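Long-range contact in Non-structural protein 9 (Avian infectious bronchitis virus, PDB 5C94), which probably binds single-stranded RNA as a homodimer within the coronavirus replication machinery: residues A[73-78]-A[88-93]. Residues are numbered along the deposited sequence; the frame is centred on the assembly and turned at random.
Sequences DPPCKF and VVYLYF
P75 lies flat over one face of the Y92 ring. Its CB sits 3.6 Å from the centroid of that ring, 16° off the normal, which makes a CH-pi contact. The two side chains run side by side and point the same way. The Y92 ring can lie under the proline because its CG stands beside the backbone N (chi1 -52°). D73 O meets the edge of the same ring. The Y92 hydroxyl is anchored elsewhere, by N52 O and L55 N.

K77 and Y90 also lie alongside each other on this side of the hairpin. K77 CB approaches Y90 CE1 at 3.9 Å, while the amine leads away.

C76, F78, V89 and L91 project from the other face of the sheet. L91 CB meets the F78 ring at its edge, in plane, and the two side chains cross obliquely. L91 CD1 reaches over a face of the F93 ring. C76 SG lies 4.1 Å from L91 CD1 and makes an oblique sulfur-aromatic contact with F93. L106 of helix 99-109 packs on both F78 and F93, and P2 of the second subunit touches C76 and F93.

The backbones form an antiparallel hairpin. C76 pairs with L91 and F78 with V89, each through two hydrogen bonds. P74, opposite F93, has no N-H to give. F93 O is taken instead by D73 N at 2.9 Å, and a water bridges P74 O and F93 N, 2.8 Å from each. The D73 carboxylate forms a salt bridge with R102.

The hairpin thus presents two chemistries. Proline-aromatic packing lines one side, and an apolar, sulfur-containing surface faces the helix and dimer partner. Where the prolines interrupt the regular pairing, the water satisfies P74 O and F93 N, and D73 N holds F93 O directly.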
ATOM      1  N   ASP A  73     -14.443  -2.249   9.566  1.00 23.57           N
ATOM      2  CA  ASP A  73     -15.052  -1.109   8.891  1.00 23.57           C
ATOM      3  C   ASP A  73     -16.022  -1.613   7.816  1.00 24.75           C
ATOM      4  O   ASP A  73     -16.015  -2.797   7.466  1.00 24.03           O
ATOM      5  CB  ASP A  73     -13.983  -0.218   8.265  1.00 23.52           C
ATOM      6  CG  ASP A  73     -13.159   0.538   9.302  1.00 28.73           C
ATOM      7  OD1 ASP A  73     -13.598   0.667  10.465  1.00 24.36           O
ATOM      8  OD2 ASP A  73     -12.067   1.025   8.939  1.00 37.15           O
ATOM      9  N   PRO A  74     -16.875  -0.731   7.281  1.00 25.74           N
ATOM     10  CA  PRO A  74     -17.680  -1.262   6.168  1.00 20.42           C
ATOM     11  C   PRO A  74     -16.787  -1.626   4.968  1.00 26.04           C
ATOM     12  O   PRO A  74     -15.721  -1.042   4.813  1.00 18.86           O
ATOM     13  CB  PRO A  74     -18.622  -0.108   5.832  1.00 15.36           C
ATOM     14  CG  PRO A  74     -18.600   0.787   7.101  1.00 16.29           C
ATOM     15  CD  PRO A  74     -17.224   0.663   7.627  1.00 15.13           C
ATOM     16  N   PRO A  75     -17.221  -2.575   4.126  1.00 23.73           N
ATOM     17  CA  PRO A  75     -16.340  -3.091   3.078  1.00 25.75           C
ATOM     18  C   PRO A  75     -16.255  -2.207   1.817  1.00 29.65           C
ATOM     19  O   PRO A  75     -17.247  -1.576   1.468  1.00 25.62           O
ATOM     20  CB  PRO A  75     -16.988  -4.438   2.741  1.00 19.67           C
ATOM     21  CG  PRO A  75     -18.469  -4.151   2.908  1.00 15.87           C
ATOM     22  CD  PRO A  75     -18.528  -3.270   4.145  1.00 14.84           C
ATOM     23  N   CYS A  76     -15.076  -2.168   1.183  1.00 28.49           N
ATOM     24  CA  CYS A  76     -14.887  -1.709  -0.201  1.00 25.93           C
ATOM     25  C   CYS A  76     -15.269  -2.871  -1.090  1.00 26.10           C
ATOM     26  O   CYS A  76     -15.099  -4.018  -0.670  1.00 28.81           O
ATOM     27  CB  CYS A  76     -13.425  -1.415  -0.528  1.00 27.30           C
ATOM     28  SG  CYS A  76     -12.441  -0.603   0.675  1.00 44.70           S
ATOM     29  N   LYS A  77     -15.674  -2.640  -2.335  1.00 20.77           N
ATOM     30  CA  LYS A  77     -15.760  -3.790  -3.218  1.00 29.83           C
ATOM     31  C   LYS A  77     -14.858  -3.662  -4.435  1.00 21.06           C
ATOM     32  O   LYS A  77     -14.581  -2.578  -4.898  1.00 27.27           O
ATOM     33  CB  LYS A  77     -17.210  -4.050  -3.628  1.00 32.61           C
ATOM     34  CG  LYS A  77     -18.035  -2.854  -3.863  1.00 29.41           C
ATOM     35  CD  LYS A  77     -19.405  -3.279  -4.370  1.00 33.93           C
ATOM     36  CE  LYS A  77     -20.254  -2.067  -4.728  1.00 44.35           C
ATOM     37  NZ  LYS A  77     -20.409  -1.135  -3.564  1.00 47.36           N
ATOM     38  N   PHE A  78     -14.389  -4.799  -4.927  1.00 17.49           N
ATOM     39  CA  PHE A  78     -13.510  -4.838  -6.089  1.00 24.53           C
ATOM     40  C   PHE A  78     -13.882  -5.995  -7.005  1.00 28.51           C
ATOM     41  O   PHE A  78     -14.430  -6.998  -6.548  1.00 28.15           O
ATOM     42  CB  PHE A  78     -12.042  -5.005  -5.675  1.00 21.35           C
ATOM     43  CG  PHE A  78     -11.499  -3.889  -4.828  1.00 26.52           C
ATOM     44  CD1 PHE A  78     -11.127  -2.678  -5.400  1.00 38.10           C
ATOM     45  CD2 PHE A  78     -11.304  -4.071  -3.470  1.00 29.46           C
ATOM     46  CE1 PHE A  78     -10.590  -1.650  -4.628  1.00 31.31           C
ATOM     47  CE2 PHE A  78     -10.775  -3.053  -2.689  1.00 33.87           C
ATOM     48  CZ  PHE A  78     -10.416  -1.841  -3.272  1.00 31.05           C
ATOM     49  N   VAL A  88     -16.351 -10.612  -7.773  1.00 24.85           N
ATOM     50  CA  VAL A  88     -16.614  -9.540  -6.838  1.00 29.44           C
ATOM     51  C   VAL A  88     -16.093  -9.944  -5.466  1.00 25.04           C
ATOM     52  O   VAL A  88     -16.497 -10.966  -4.926  1.00 32.28           O
ATOM     53  CB  VAL A  88     -18.104  -9.210  -6.743  1.00 27.39           C
ATOM     54  CG1 VAL A  88     -18.330  -8.222  -5.628  1.00 30.33           C
ATOM     55  CG2 VAL A  88     -18.604  -8.634  -8.061  1.00 29.81           C
ATOM     56  N   VAL A  89     -15.182  -9.141  -4.926  1.00 23.92           N
ATOM     57  CA  VAL A  89     -14.582  -9.386  -3.619  1.00 23.88           C
ATOM     58  C   VAL A  89     -14.813  -8.192  -2.700  1.00 20.69           C
ATOM     59  O   VAL A  89     -14.629  -7.045  -3.102  1.00 28.86           O
ATOM     60  CB  VAL A  89     -13.068  -9.663  -3.739  1.00 26.81           C
ATOM     61  CG1 VAL A  89     -12.449  -9.902  -2.368  1.00 15.41           C
ATOM     62  CG2 VAL A  89     -12.811 -10.864  -4.666  1.00 16.80           C
ATOM     63  N   TYR A  90     -15.238  -8.466  -1.473  1.00 25.62           N
ATOM     64  CA  TYR A  90     -15.450  -7.434  -0.460  1.00 15.63           C
ATOM     65  C   TYR A  90     -14.244  -7.352   0.451  1.00 14.78           C
ATOM     66  O   TYR A  90     -13.789  -8.362   0.995  1.00 23.13           O
ATOM     67  CB  TYR A  90     -16.728  -7.727   0.338  1.00 15.26           C
ATOM     68  CG  TYR A  90     -17.938  -7.657  -0.554  1.00 23.00           C
ATOM     69  CD1 TYR A  90     -18.565  -6.439  -0.803  1.00 26.50           C
ATOM     70  CD2 TYR A  90     -18.409  -8.785  -1.216  1.00 21.83           C
ATOM     71  CE1 TYR A  90     -19.666  -6.354  -1.648  1.00 20.72           C
ATOM     72  CE2 TYR A  90     -19.505  -8.703  -2.080  1.00 17.35           C
ATOM     73  CZ  TYR A  90     -20.123  -7.483  -2.287  1.00 20.84           C
ATOM     74  OH  TYR A  90     -21.209  -7.384  -3.124  1.00 29.01           O
ATOM     75  N   LEU A  91     -13.704  -6.153   0.591  1.00 16.73           N
ATOM     76  CA  LEU A  91     -12.482  -5.960   1.357  1.00 17.14           C
ATOM     77  C   LEU A  91     -12.810  -5.102   2.577  1.00 27.25           C
ATOM     78  O   LEU A  91     -13.307  -3.971   2.446  1.00 22.97           O
ATOM     79  CB  LEU A  91     -11.404  -5.327   0.482  1.00 20.80           C
ATOM     80  CG  LEU A  91      -9.972  -5.022   0.960  1.00 27.82           C
ATOM     81  CD1 LEU A  91      -9.924  -3.672   1.588  1.00 28.96           C
ATOM     82  CD2 LEU A  91      -9.425  -6.041   1.915  1.00 26.07           C
ATOM     83  N   TYR A  92     -12.570  -5.676   3.754  1.00 13.65           N
ATOM     84  CA  TYR A  92     -12.865  -5.027   5.016  1.00 12.39           C
ATOM     85  C   TYR A  92     -11.576  -4.732   5.741  1.00 15.87           C
ATOM     86  O   TYR A  92     -10.835  -5.660   6.070  1.00 22.46           O
ATOM     87  CB  TYR A  92     -13.710  -5.910   5.944  1.00 20.54           C
ATOM     88  CG  TYR A  92     -14.989  -6.512   5.418  1.00 21.83           C
ATOM     89  CD1 TYR A  92     -14.978  -7.603   4.544  1.00 11.51           C
ATOM     90  CD2 TYR A  92     -16.210  -6.029   5.859  1.00 20.33           C
ATOM     91  CE1 TYR A  92     -16.165  -8.160   4.096  1.00 15.26           C
ATOM     92  CE2 TYR A  92     -17.387  -6.571   5.433  1.00 21.81           C
ATOM     93  CZ  TYR A  92     -17.370  -7.629   4.559  1.00 26.67           C
ATOM     94  OH  TYR A  92     -18.577  -8.143   4.176  1.00 20.33           O
ATOM     95  N   PHE A  93     -11.310  -3.469   6.024  1.00 15.49           N
ATOM     96  CA  PHE A  93     -10.193  -3.156   6.890  1.00 20.45           C
ATOM     97  C   PHE A  93     -10.659  -3.317   8.312  1.00 23.97           C
ATOM     98  O   PHE A  93     -11.835  -3.167   8.627  1.00 21.16           O
ATOM     99  CB  PHE A  93      -9.658  -1.746   6.656  1.00 16.39           C
ATOM    100  CG  PHE A  93      -8.985  -1.573   5.332  1.00 17.96           C
ATOM    101  CD1 PHE A  93      -7.739  -2.143   5.092  1.00 13.84           C
ATOM    102  CD2 PHE A  93      -9.610  -0.862   4.315  1.00 15.86           C
ATOM    103  CE1 PHE A  93      -7.117  -1.987   3.864  1.00 21.22           C
ATOM    104  CE2 PHE A  93      -9.001  -0.697   3.084  1.00 15.71           C
ATOM    105  CZ  PHE A  93      -7.752  -1.262   2.852  1.00 18.44           C
TER
HETATM  106  O   HOH W   1     -12.949  -1.478   4.978  1.00 30.00           O